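Local coordinates for putative pachytene checkpoint protein 2 (Caenorhabditis elegans, PDB 4XGU) that probably uses ATP binding and hydrolysis to remodel protein partners as an AAA+ ATPase and to support chromosome recombination during meiosis, at residues B[156-161]-B[197-202]; B[174-179]-B[307-312]; B[234-239]-B[245-250]. All coordinates share one frame; numbering follows the deposited sequence.

Interaction 1 of 3, residues B[156-161]-B[197-202]; sequences LARLSE and SIRMND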
ATOM      1  N   LEU B 156      24.612  31.899 -14.395  1.00 60.39           N
ATOM      2  CA  LEU B 156      24.849  30.928 -13.332  1.00 59.67           C
ATOM      3  C   LEU B 156      26.308  30.498 -13.317  1.00 65.88           C
ATOM      4  O   LEU B 156      26.922  30.394 -12.258  1.00 74.12           O
ATOM      5  CB  LEU B 156      23.949  29.704 -13.501  1.00 61.58           C
ATOM      6  CG  LEU B 156      22.474  29.852 -13.135  1.00 62.27           C
ATOM      7  CD1 LEU B 156      21.745  28.554 -13.409  1.00 60.76           C
ATOM      8  CD2 LEU B 156      22.326  30.246 -11.679  1.00 69.68           C
ATOM      9  N   ALA B 157      26.857  30.258 -14.503  1.00 61.96           N
ATOM     10  CA  ALA B 157      28.244  29.832 -14.638  1.00 59.32           C
ATOM     11  C   ALA B 157      29.213  30.951 -14.265  1.00 64.51           C
ATOM     12  O   ALA B 157      30.195  30.717 -13.559  1.00 71.93           O
ATOM     13  CB  ALA B 157      28.510  29.350 -16.058  1.00 50.40           C
ATOM     14  N   ARG B 158      28.931  32.160 -14.740  1.00 66.49           N
ATOM     15  CA  ARG B 158      29.774  33.319 -14.452  1.00 70.42           C
ATOM     16  C   ARG B 158      29.835  33.602 -12.956  1.00 75.54           C
ATOM     17  O   ARG B 158      30.912  33.817 -12.400  1.00 84.91           O
ATOM     18  CB  ARG B 158      29.266  34.555 -15.198  1.00 77.63           C
ATOM     19  CG  ARG B 158      30.159  35.000 -16.343  1.00 80.96           C
ATOM     20  CD  ARG B 158      29.587  36.213 -17.064  1.00 84.88           C
ATOM     21  NE  ARG B 158      28.435  35.869 -17.897  1.00 91.61           N
ATOM     22  CZ  ARG B 158      27.251  36.471 -17.829  1.00 95.57           C
ATOM     23  NH1 ARG B 158      27.056  37.455 -16.964  1.00100.43           N
ATOM     24  NH2 ARG B 158      26.261  36.094 -18.627  1.00 94.48           N
ATOM     25  N   LEU B 159      28.672  33.604 -12.312  1.00 69.45           N
ATOM     26  CA  LEU B 159      28.592  33.798 -10.870  1.00 67.36           C
ATOM     27  C   LEU B 159      29.364  32.714 -10.135  1.00 75.86           C
ATOM     28  O   LEU B 159      30.196  33.005  -9.276  1.00 78.66           O
ATOM     29  CB  LEU B 159      27.133  33.804 -10.409  1.00 61.61           C
ATOM     30  CG  LEU B 159      26.316  35.054 -10.729  1.00 62.38           C
ATOM     31  CD1 LEU B 159      24.848  34.822 -10.410  1.00 63.05           C
ATOM     32  CD2 LEU B 159      26.853  36.240  -9.946  1.00 66.84           C
ATOM     33  N   SER B 160      29.086  31.463 -10.492  1.00 80.42           N
ATOM     34  CA  SER B 160      29.717  30.311  -9.859  1.00 83.44           C
ATOM     35  C   SER B 160      31.236  30.366  -9.968  1.00 87.11           C
ATOM     36  O   SER B 160      31.943  30.040  -9.017  1.00 94.57           O
ATOM     37  CB  SER B 160      29.194  29.018 -10.481  1.00 84.19           C
ATOM     38  OG  SER B 160      27.778  29.017 -10.496  1.00 85.97           O
ATOM     39  N   GLU B 161      31.730  30.788 -11.129  1.00 83.06           N
ATOM     40  CA  GLU B 161      33.166  30.933 -11.335  1.00 80.19           C
ATOM     41  C   GLU B 161      33.733  32.002 -10.403  1.00 87.19           C
ATOM     42  O   GLU B 161      34.873  31.900  -9.949  1.00 96.73           O
ATOM     43  CB  GLU B 161      33.466  31.279 -12.796  1.00 78.97           C
ATOM     44  CG  GLU B 161      34.934  31.158 -13.189  1.00 80.44           C
ATOM     45  CD  GLU B 161      35.749  32.385 -12.824  1.00 86.29           C
ATOM     46  OE1 GLU B 161      36.888  32.221 -12.337  1.00 90.03           O
ATOM     47  OE2 GLU B 161      35.250  33.513 -13.026  1.00 87.32           O
ATOM     48  N   SER B 197      31.520  25.924 -22.715  1.00 49.24           N
ATOM     49  CA  SER B 197      32.898  25.451 -22.623  1.00 50.80           C
ATOM     50  C   SER B 197      33.854  26.361 -23.395  1.00 59.61           C
ATOM     51  O   SER B 197      34.999  26.560 -22.990  1.00 67.83           O
ATOM     52  CB  SER B 197      33.005  24.020 -23.145  1.00 49.82           C
ATOM     53  OG  SER B 197      32.696  23.966 -24.526  1.00 58.59           O
ATOM     54  N   ILE B 198      33.379  26.910 -24.507  1.00 56.00           N
ATOM     55  CA  ILE B 198      34.177  27.838 -25.303  1.00 54.05           C
ATOM     56  C   ILE B 198      34.141  29.243 -24.700  1.00 55.87           C
ATOM     57  O   ILE B 198      35.169  29.912 -24.606  1.00 62.43           O
ATOM     58  CB  ILE B 198      33.687  27.891 -26.763  1.00 53.89           C
ATOM     59  CG1 ILE B 198      33.849  26.522 -27.427  1.00 50.01           C
ATOM     60  CG2 ILE B 198      34.448  28.947 -27.547  1.00 55.57           C
ATOM     61  CD1 ILE B 198      33.177  26.422 -28.774  1.00 52.68           C
ATOM     62  N   ARG B 199      32.953  29.677 -24.288  1.00 53.80           N
ATOM     63  CA  ARG B 199      32.774  30.982 -23.657  1.00 56.42           C
ATOM     64  C   ARG B 199      33.651  31.150 -22.420  1.00 59.67           C
ATOM     65  O   ARG B 199      34.196  32.225 -22.178  1.00 60.19           O
ATOM     66  CB  ARG B 199      31.310  31.187 -23.271  1.00 69.55           C
ATOM     67  CG  ARG B 199      30.460  31.882 -24.320  1.00 84.15           C
ATOM     68  CD  ARG B 199      30.165  33.315 -23.904  1.00 93.00           C
ATOM     69  NE  ARG B 199      28.793  33.709 -24.215  1.00 93.75           N
ATOM     70  CZ  ARG B 199      27.953  34.248 -23.336  1.00 88.60           C
ATOM     71  NH1 ARG B 199      28.345  34.460 -22.086  1.00 85.78           N
ATOM     72  NH2 ARG B 199      26.723  34.578 -23.706  1.00 85.45           N
ATOM     73  N   MET B 200      33.781  30.081 -21.643  1.00 63.64           N
ATOM     74  CA  MET B 200      34.525  30.126 -20.391  1.00 66.61           C
ATOM     75  C   MET B 200      35.931  29.548 -20.533  1.00 71.00           C
ATOM     76  O   MET B 200      36.576  29.225 -19.535  1.00 78.76           O
ATOM     77  CB  MET B 200      33.771  29.360 -19.299  1.00 68.16           C
ATOM     78  CG  MET B 200      32.314  29.765 -19.122  1.00 66.39           C
ATOM     79  SD  MET B 200      32.099  31.300 -18.205  1.00 90.96           S
ATOM     80  CE  MET B 200      30.330  31.534 -18.363  1.00124.33           C
ATOM     81  N   ASN B 201      36.407  29.413 -21.768  1.00 71.42           N
ATOM     82  CA  ASN B 201      37.683  28.747 -22.010  1.00 72.44           C
ATOM     83  C   ASN B 201      38.867  29.533 -21.453  1.00 79.60           C
ATOM     84  O   ASN B 201      39.922  28.964 -21.174  1.00 91.84           O
ATOM     85  CB  ASN B 201      37.878  28.489 -23.505  1.00 69.92           C
ATOM     86  CG  ASN B 201      38.183  29.751 -24.284  1.00 74.10           C
ATOM     87  OD1 ASN B 201      37.838  30.857 -23.867  1.00 78.87           O
ATOM     88  ND2 ASN B 201      38.828  29.589 -25.431  1.00 75.35           N
ATOM     89  N   ASP B 202      38.688  30.839 -21.288  1.00 77.13           N
ATOM     90  CA  ASP B 202      39.710  31.666 -20.660  1.00 86.79           C
ATOM     91  C   ASP B 202      39.783  31.348 -19.168  1.00 82.19           C
ATOM     92  O   ASP B 202      40.854  31.394 -18.561  1.00 88.34           O
ATOM     93  CB  ASP B 202      39.420  33.153 -20.884  1.00102.60           C
ATOM     94  CG  ASP B 202      40.662  34.023 -20.745  1.00123.77           C
ATOM     95  OD1 ASP B 202      41.491  33.758 -19.848  1.00132.19           O
ATOM     96  OD2 ASP B 202      40.811  34.975 -21.541  1.00128.23           O
TER

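Interaction 2 of 3, residues B[174-179]-B[307-312]; sequences LILLTG and KALVDR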
ATOM      1  N   LEU B 174      21.673  23.890 -10.878  1.00 64.23           N
ATOM      2  CA  LEU B 174      20.889  22.873 -11.571  1.00 59.99           C
ATOM      3  C   LEU B 174      19.921  23.545 -12.533  1.00 59.99           C
ATOM      4  O   LEU B 174      19.377  24.605 -12.233  1.00 66.45           O
ATOM      5  CB  LEU B 174      20.133  21.989 -10.568  1.00 63.51           C
ATOM      6  CG  LEU B 174      19.435  20.717 -11.073  1.00 64.19           C
ATOM      7  CD1 LEU B 174      19.372  19.669  -9.975  1.00 62.29           C
ATOM      8  CD2 LEU B 174      18.030  21.003 -11.583  1.00 69.43           C
ATOM      9  N   ILE B 175      19.708  22.931 -13.689  1.00 61.55           N
ATOM     10  CA  ILE B 175      18.734  23.441 -14.647  1.00 69.91           C
ATOM     11  C   ILE B 175      17.862  22.300 -15.174  1.00 67.74           C
ATOM     12  O   ILE B 175      18.352  21.200 -15.423  1.00 68.50           O
ATOM     13  CB  ILE B 175      19.425  24.169 -15.816  1.00 83.47           C
ATOM     14  CG1 ILE B 175      18.423  24.478 -16.927  1.00 84.66           C
ATOM     15  CG2 ILE B 175      20.575  23.338 -16.353  1.00 92.20           C
ATOM     16  CD1 ILE B 175      19.060  24.934 -18.216  1.00 88.37           C
ATOM     17  N   LEU B 176      16.568  22.570 -15.329  1.00 64.26           N
ATOM     18  CA  LEU B 176      15.607  21.556 -15.740  1.00 57.43           C
ATOM     19  C   LEU B 176      14.834  21.956 -16.996  1.00 65.22           C
ATOM     20  O   LEU B 176      14.204  23.011 -17.040  1.00 67.24           O
ATOM     21  CB  LEU B 176      14.631  21.279 -14.597  1.00 59.68           C
ATOM     22  CG  LEU B 176      13.489  20.298 -14.841  1.00 56.83           C
ATOM     23  CD1 LEU B 176      14.018  18.885 -14.957  1.00 55.22           C
ATOM     24  CD2 LEU B 176      12.472  20.403 -13.720  1.00 62.44           C
ATOM     25  N   LEU B 177      14.887  21.102 -18.014  1.00 70.56           N
ATOM     26  CA  LEU B 177      14.104  21.291 -19.232  1.00 58.27           C
ATOM     27  C   LEU B 177      13.017  20.227 -19.314  1.00 64.50           C
ATOM     28  O   LEU B 177      13.297  19.041 -19.145  1.00 69.55           O
ATOM     29  CB  LEU B 177      14.996  21.219 -20.469  1.00 54.50           C
ATOM     30  CG  LEU B 177      16.134  22.235 -20.574  1.00 59.37           C
ATOM     31  CD1 LEU B 177      17.001  21.929 -21.786  1.00 57.20           C
ATOM     32  CD2 LEU B 177      15.581  23.646 -20.654  1.00 59.15           C
ATOM     33  N   THR B 178      11.777  20.639 -19.558  1.00 64.35           N
ATOM     34  CA  THR B 178      10.685  19.677 -19.667  1.00 65.70           C
ATOM     35  C   THR B 178       9.849  19.901 -20.923  1.00 69.73           C
ATOM     36  O   THR B 178       9.869  20.983 -21.512  1.00 68.31           O
ATOM     37  CB  THR B 178       9.756  19.727 -18.441  1.00 70.35           C
ATOM     38  OG1 THR B 178       9.099  20.998 -18.391  1.00 75.58           O
ATOM     39  CG2 THR B 178      10.543  19.511 -17.156  1.00 70.24           C
ATOM     40  N   GLY B 179       9.115  18.868 -21.322  1.00 72.22           N
ATOM     41  CA  GLY B 179       8.269  18.927 -22.498  1.00 69.59           C
ATOM     42  C   GLY B 179       8.098  17.558 -23.128  1.00 75.20           C
ATOM     43  O   GLY B 179       8.590  16.564 -22.596  1.00 78.29           O
ATOM     44  N   LYS B 307       8.275  17.102  -7.545  1.00120.75           N
ATOM     45  CA  LYS B 307       8.408  18.299  -6.717  1.00121.87           C
ATOM     46  C   LYS B 307       9.838  18.505  -6.224  1.00119.83           C
ATOM     47  O   LYS B 307      10.309  19.637  -6.109  1.00121.81           O
ATOM     48  CB  LYS B 307       7.453  18.217  -5.522  1.00128.48           C
ATOM     49  CG  LYS B 307       7.526  19.396  -4.563  1.00131.84           C
ATOM     50  CD  LYS B 307       6.317  20.304  -4.709  1.00134.44           C
ATOM     51  CE  LYS B 307       6.306  21.380  -3.635  1.00137.12           C
ATOM     52  NZ  LYS B 307       5.075  22.216  -3.696  1.00139.48           N
ATOM     53  N   ALA B 308      10.522  17.401  -5.944  1.00115.47           N
ATOM     54  CA  ALA B 308      11.883  17.447  -5.423  1.00109.70           C
ATOM     55  C   ALA B 308      12.846  18.097  -6.406  1.00102.51           C
ATOM     56  O   ALA B 308      13.806  18.754  -6.004  1.00105.12           O
ATOM     57  CB  ALA B 308      12.358  16.048  -5.075  1.00111.64           C
ATOM     58  N   LEU B 309      12.584  17.915  -7.695  1.00 97.17           N
ATOM     59  CA  LEU B 309      13.487  18.413  -8.725  1.00 90.12           C
ATOM     60  C   LEU B 309      13.208  19.877  -9.057  1.00 89.40           C
ATOM     61  O   LEU B 309      14.132  20.649  -9.313  1.00 88.47           O
ATOM     62  CB  LEU B 309      13.380  17.556  -9.985  1.00 79.21           C
ATOM     63  CG  LEU B 309      14.661  17.484 -10.816  1.00 75.07           C
ATOM     64  CD1 LEU B 309      15.772  16.808 -10.027  1.00 73.01           C
ATOM     65  CD2 LEU B 309      14.410  16.754 -12.116  1.00 76.77           C
ATOM     66  N   VAL B 310      11.933  20.252  -9.051  1.00 88.67           N
ATOM     67  CA  VAL B 310      11.548  21.632  -9.326  1.00 89.48           C
ATOM     68  C   VAL B 310      12.100  22.554  -8.242  1.00 79.21           C
ATOM     69  O   VAL B 310      12.577  23.655  -8.528  1.00 75.64           O
ATOM     70  CB  VAL B 310      10.016  21.787  -9.410  1.00103.32           C
ATOM     71  CG1 VAL B 310       9.648  23.164  -9.941  1.00107.79           C
ATOM     72  CG2 VAL B 310       9.421  20.701 -10.295  1.00105.02           C
ATOM     73  N   ASP B 311      12.038  22.091  -6.997  1.00 74.66           N
ATOM     74  CA  ASP B 311      12.544  22.851  -5.861  1.00 83.58           C
ATOM     75  C   ASP B 311      14.055  23.048  -5.947  1.00 82.81           C
ATOM     76  O   ASP B 311      14.583  24.061  -5.487  1.00 85.55           O
ATOM     77  CB  ASP B 311      12.186  22.152  -4.545  1.00 98.83           C
ATOM     78  CG  ASP B 311      11.014  22.805  -3.833  1.00113.69           C
ATOM     79  OD1 ASP B 311      10.253  23.550  -4.487  1.00115.27           O
ATOM     80  OD2 ASP B 311      10.858  22.572  -2.616  1.00123.15           O
ATOM     81  N   ARG B 312      14.740  22.078  -6.546  1.00 78.34           N
ATOM     82  CA  ARG B 312      16.198  22.089  -6.628  1.00 76.17           C
ATOM     83  C   ARG B 312      16.710  22.848  -7.847  1.00 78.67           C
ATOM     84  O   ARG B 312      17.902  23.121  -7.959  1.00 75.72           O
ATOM     85  CB  ARG B 312      16.743  20.659  -6.651  1.00 76.72           C
ATOM     86  CG  ARG B 312      17.166  20.139  -5.289  1.00 81.20           C
ATOM     87  CD  ARG B 312      17.781  18.750  -5.364  1.00 81.19           C
ATOM     88  NE  ARG B 312      18.217  18.297  -4.047  1.00 83.07           N
ATOM     89  CZ  ARG B 312      17.407  17.759  -3.142  1.00 85.99           C
ATOM     90  NH1 ARG B 312      16.119  17.607  -3.415  1.00 87.25           N
ATOM     91  NH2 ARG B 312      17.880  17.374  -1.963  1.00 87.13           N
TER

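Interaction 3 of 3, residues B[234-239]-B[245-250]; sequences DQIDEL and CMVFVL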
ATOM      1  N   ASP B 234      30.781   9.494  -7.403  1.00107.57           N
ATOM      2  CA  ASP B 234      32.075   9.643  -6.742  1.00114.25           C
ATOM      3  C   ASP B 234      33.178   9.928  -7.758  1.00119.18           C
ATOM      4  O   ASP B 234      34.139  10.640  -7.463  1.00122.81           O
ATOM      5  CB  ASP B 234      32.419   8.391  -5.932  1.00119.51           C
ATOM      6  CG  ASP B 234      31.864   8.440  -4.520  1.00126.23           C
ATOM      7  OD1 ASP B 234      31.971   9.504  -3.875  1.00127.44           O
ATOM      8  OD2 ASP B 234      31.319   7.414  -4.057  1.00129.78           O
ATOM      9  N   GLN B 235      33.033   9.367  -8.954  1.00118.90           N
ATOM     10  CA  GLN B 235      33.978   9.625 -10.032  1.00114.80           C
ATOM     11  C   GLN B 235      33.798  11.035 -10.582  1.00103.95           C
ATOM     12  O   GLN B 235      34.774  11.714 -10.904  1.00104.23           O
ATOM     13  CB  GLN B 235      33.819   8.599 -11.154  1.00122.35           C
ATOM     14  CG  GLN B 235      34.714   8.869 -12.347  1.00132.20           C
ATOM     15  CD  GLN B 235      34.802   7.692 -13.293  1.00146.47           C
ATOM     16  OE1 GLN B 235      33.921   6.834 -13.322  1.00154.39           O
ATOM     17  NE2 GLN B 235      35.879   7.642 -14.069  1.00149.71           N
ATOM     18  N   ILE B 236      32.545  11.470 -10.691  1.00 95.47           N
ATOM     19  CA  ILE B 236      32.250  12.838 -11.100  1.00 87.76           C
ATOM     20  C   ILE B 236      32.857  13.804 -10.101  1.00 89.09           C
ATOM     21  O   ILE B 236      33.381  14.855 -10.470  1.00 85.83           O
ATOM     22  CB  ILE B 236      30.738  13.111 -11.193  1.00 87.66           C
ATOM     23  CG1 ILE B 236      30.008  11.939 -11.844  1.00 94.16           C
ATOM     24  CG2 ILE B 236      30.479  14.408 -11.952  1.00 83.99           C
ATOM     25  CD1 ILE B 236      28.523  12.171 -12.015  1.00 96.00           C
ATOM     26  N   ASP B 237      32.783  13.430  -8.827  1.00 96.84           N
ATOM     27  CA  ASP B 237      33.305  14.255  -7.749  1.00100.32           C
ATOM     28  C   ASP B 237      34.807  14.464  -7.907  1.00 99.43           C
ATOM     29  O   ASP B 237      35.289  15.590  -7.790  1.00 97.05           O
ATOM     30  CB  ASP B 237      32.992  13.624  -6.393  1.00110.86           C
ATOM     31  CG  ASP B 237      33.135  14.604  -5.247  1.00120.72           C
ATOM     32  OD1 ASP B 237      34.211  15.222  -5.110  1.00125.37           O
ATOM     33  OD2 ASP B 237      32.162  14.768  -4.482  1.00124.12           O
ATOM     34  N   GLU B 238      35.537  13.384  -8.175  1.00101.07           N
ATOM     35  CA  GLU B 238      36.980  13.474  -8.396  1.00102.31           C
ATOM     36  C   GLU B 238      37.302  14.418  -9.546  1.00101.69           C
ATOM     37  O   GLU B 238      38.238  15.213  -9.466  1.00104.13           O
ATOM     38  CB  GLU B 238      37.577  12.095  -8.679  1.00103.38           C
ATOM     39  CG  GLU B 238      38.024  11.337  -7.440  1.00109.81           C
ATOM     40  CD  GLU B 238      39.074  10.291  -7.758  1.00114.66           C
ATOM     41  OE1 GLU B 238      39.433  10.154  -8.946  1.00114.80           O
ATOM     42  OE2 GLU B 238      39.546   9.610  -6.820  1.00117.93           O
ATOM     43  N   LEU B 239      36.516  14.325 -10.614  1.00100.16           N
ATOM     44  CA  LEU B 239      36.682  15.198 -11.768  1.00 95.21           C
ATOM     45  C   LEU B 239      36.334  16.633 -11.390  1.00 92.56           C
ATOM     46  O   LEU B 239      36.886  17.584 -11.944  1.00 94.14           O
ATOM     47  CB  LEU B 239      35.810  14.719 -12.927  1.00 94.30           C
ATOM     48  CG  LEU B 239      36.435  14.764 -14.321  1.00 93.38           C
ATOM     49  CD1 LEU B 239      37.815  14.133 -14.302  1.00 95.44           C
ATOM     50  CD2 LEU B 239      35.539  14.050 -15.317  1.00 92.62           C
ATOM     51  N   CYS B 245      38.762  23.329 -14.264  1.00 87.39           N
ATOM     52  CA  CYS B 245      38.026  22.459 -15.173  1.00 90.02           C
ATOM     53  C   CYS B 245      36.553  22.419 -14.796  1.00 93.17           C
ATOM     54  O   CYS B 245      36.208  22.125 -13.651  1.00 99.36           O
ATOM     55  CB  CYS B 245      38.594  21.039 -15.165  1.00 91.00           C
ATOM     56  SG  CYS B 245      37.537  19.830 -16.017  1.00 81.70           S
ATOM     57  N   MET B 246      35.684  22.711 -15.757  1.00 90.25           N
ATOM     58  CA  MET B 246      34.254  22.677 -15.495  1.00 88.28           C
ATOM     59  C   MET B 246      33.650  21.376 -16.001  1.00 84.58           C
ATOM     60  O   MET B 246      33.996  20.896 -17.083  1.00 82.68           O
ATOM     61  CB  MET B 246      33.547  23.887 -16.119  1.00 84.59           C
ATOM     62  CG  MET B 246      33.524  23.921 -17.637  1.00 82.03           C
ATOM     63  SD  MET B 246      32.916  25.499 -18.279  1.00 88.33           S
ATOM     64  CE  MET B 246      31.446  25.739 -17.284  1.00 79.08           C
ATOM     65  N   VAL B 247      32.763  20.795 -15.199  1.00 85.88           N
ATOM     66  CA  VAL B 247      32.122  19.541 -15.569  1.00 84.39           C
ATOM     67  C   VAL B 247      30.621  19.747 -15.770  1.00 72.96           C
ATOM     68  O   VAL B 247      29.973  20.512 -15.053  1.00 71.76           O
ATOM     69  CB  VAL B 247      32.391  18.431 -14.512  1.00 63.58           C
ATOM     70  CG1 VAL B 247      33.812  18.552 -13.974  1.00 61.48           C
ATOM     71  CG2 VAL B 247      31.395  18.487 -13.374  1.00 66.38           C
ATOM     72  N   PHE B 248      30.083  19.088 -16.789  1.00 65.90           N
ATOM     73  CA  PHE B 248      28.660  19.153 -17.083  1.00 61.74           C
ATOM     74  C   PHE B 248      28.028  17.793 -16.854  1.00 66.26           C
ATOM     75  O   PHE B 248      28.538  16.780 -17.329  1.00 74.48           O
ATOM     76  CB  PHE B 248      28.417  19.604 -18.523  1.00 62.21           C
ATOM     77  CG  PHE B 248      28.726  21.050 -18.772  1.00 61.43           C
ATOM     78  CD1 PHE B 248      30.005  21.449 -19.128  1.00 65.68           C
ATOM     79  CD2 PHE B 248      27.736  22.010 -18.666  1.00 57.71           C
ATOM     80  CE1 PHE B 248      30.292  22.782 -19.365  1.00 62.62           C
ATOM     81  CE2 PHE B 248      28.015  23.344 -18.901  1.00 58.03           C
ATOM     82  CZ  PHE B 248      29.295  23.731 -19.252  1.00 58.72           C
ATOM     83  N   VAL B 249      26.917  17.763 -16.130  1.00 56.19           N
ATOM     84  CA  VAL B 249      26.217  16.507 -15.917  1.00 58.30           C
ATOM     85  C   VAL B 249      24.838  16.550 -16.551  1.00 62.49           C
ATOM     86  O   VAL B 249      23.969  17.308 -16.123  1.00 64.13           O
ATOM     87  CB  VAL B 249      26.085  16.177 -14.426  1.00 61.40           C
ATOM     88  CG1 VAL B 249      25.289  14.896 -14.240  1.00 64.17           C
ATOM     89  CG2 VAL B 249      27.461  16.053 -13.790  1.00 64.45           C
ATOM     90  N   LEU B 250      24.650  15.740 -17.586  1.00 61.38           N
ATOM     91  CA  LEU B 250      23.359  15.639 -18.249  1.00 65.99           C
ATOM     92  C   LEU B 250      22.620  14.391 -17.778  1.00 74.32           C
ATOM     93  O   LEU B 250      23.201  13.309 -17.696  1.00 84.11           O
ATOM     94  CB  LEU B 250      23.532  15.613 -19.768  1.00 65.39           C
ATOM     95  CG  LEU B 250      22.252  15.400 -20.577  1.00 63.42           C
ATOM     96  CD1 LEU B 250      21.263  16.519 -20.306  1.00 63.85           C
ATOM     97  CD2 LEU B 250      22.558  15.302 -22.060  1.00 62.06           C
TER

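Interaction 1 of 3, residues B[156-161]-B[197-202]
Met200 reaches across to Ala157 and Arg158 with its terminal methyl, and this apolar touch carries most of the contact. Met200 CE lies 3.7 Å from Ala157 CB. Met200 CE is also 3.9 Å from Arg158 N and 4.0 Å from Arg158 CG. One methyl group therefore packs into the angle between a small side chain and the root of a long one. The thioether chain bends at its second torsion (chi2 -78°), which turns CE onto the helix surface. The Arg158 and Met200 side chains cross at about a right angle.

The two guanidinium groups carry like charges and only come near each other. Arg158 NH2 comes to 4.4 Å from Arg199 NH1, which lies obliquely to the Arg158 guanidinium. Arg158 NH2 in turn lies at the edge of the Arg199 guanidinium, near its plane. Arg158 also makes a cation-pi contact with Tyr395 of the second subunit and packs on Glu401 of that subunit.

No hydrogen bond joins the two segments. Met200 is the first residue to leave helical geometry after helix 185-199. The contact is helix-end packing between helices 145-161 and 185-199, the latter being the helix whose first residues belong to the predicted P-loop of the AAA+ ATPase fold.

Interaction 2 of 3, residues B[174-179]-B[307-312]
Leu176 and Leu309 both hold CG anti to their own backbone N, and this brings their methyls together from strand and helix. The torsion is close to ideal in Leu176 (chi1 177°). In Leu309 it is well off the staggered value (chi1 -151°). The end of the Leu309 side chain still comes nearer the strand than its base does. Leu176 CD1 and Leu309 CD2 meet at 3.6 Å, and the two side chains cross obliquely.

Leu174 meets the last residue of the helical segment. Leu174 CB lies 3.6 Å from Arg312 O, and Leu174 CD2 is 4.2 Å from the same oxygen. Leu174 CD1 is 4.4 Å from Arg312 CB. The leucine thus packs against the backbone and the first carbon of Arg312, while the end of the arginine leads away from the strand. There the guanidinium has Ala308 O at its edge, in plane, and Arg312 NE forms a salt bridge with Asp285.

Strand 174-178 lies between strands 293-299 and 315-318 in the parallel part of the AAA+ sheet. It leads into the P-loop at Gly179, a predicted ATP-binding residue whose backbone angles call for glycine. The side chain of Leu176 remains about 11 Å from the bound ADP. On the helix, Ala308 and Arg312 pack on Leu217 of the second subunit.

Across the two segments there is no hydrogen bond. The strand offers leucine side chains alone, and the helix answers with Leu309 and with the carbonyl O and CB of Arg312. The contact is van der Waals packing, apolar between Leu176 and Leu309 and partly against a carbonyl at Leu174, while the arginine charge is met away from the strand by Asp285.

Interaction 3 of 3, residues B[234-239]-B[245-250]
Leu239 and Val247 mark the closest backbone approach, with their CA atoms 7.4 Å apart. The helical segment runs nearly antiparallel to the strand, at 154°, and their axes come within 9.5 Å. This is the returning half of a beta-alpha-beta crossover in the AAA+ core. The chain leaves strand 206-212, passes through helices 217-224 and 228-241, and re-enters the sheet alongside as strand 245-251. The strand is consistent with the hydrophobic run of a Walker B motif.

Ile236 is placed over two valines that point to the same face of the sheet. Ile236 CG2, anti to the backbone N, lies 3.9 Å from Val249 CG2. Ile236 CG2 is also 4.4 Å from Val247 CG2. The Ile236 and Val249 side chains cross at about a right angle. All these contacts are between branched apolar groups.

The other side of the helix is polar. Asp234 and Asp237 both form salt bridges with Arg286, and Asp237 also pairs with Arg290.

Val247 CG1, anti to its carbonyl carbon, is the branch that reaches Leu239. Val247 CG1 lies 4.4 Å from Leu239 CB and comes closer to the backbone, 3.8 Å from Leu239 O.

Interactions 2 and 3 are buried helix-to-sheet packing and reach the same sheet through different strands. Interaction 3 is nested in the chain between the segments of interaction 2. Both rely on apolar branches. Interaction 1 joins two helices and is only partly buried; there a methionine methyl packs on Ala157 and Arg158, and two arginines come near each other. It touches interaction 3 directly: Met200 CB is 4.1 Å from Met246 SD, on the face of strand 245-251 turned away from helix 228-241. Interactions 1 and 2 are linked by sequence, because strand 174-178 leads through the P-loop into helix 185-199. Both also meet the second subunit, whereas interaction 3 touches no other chain.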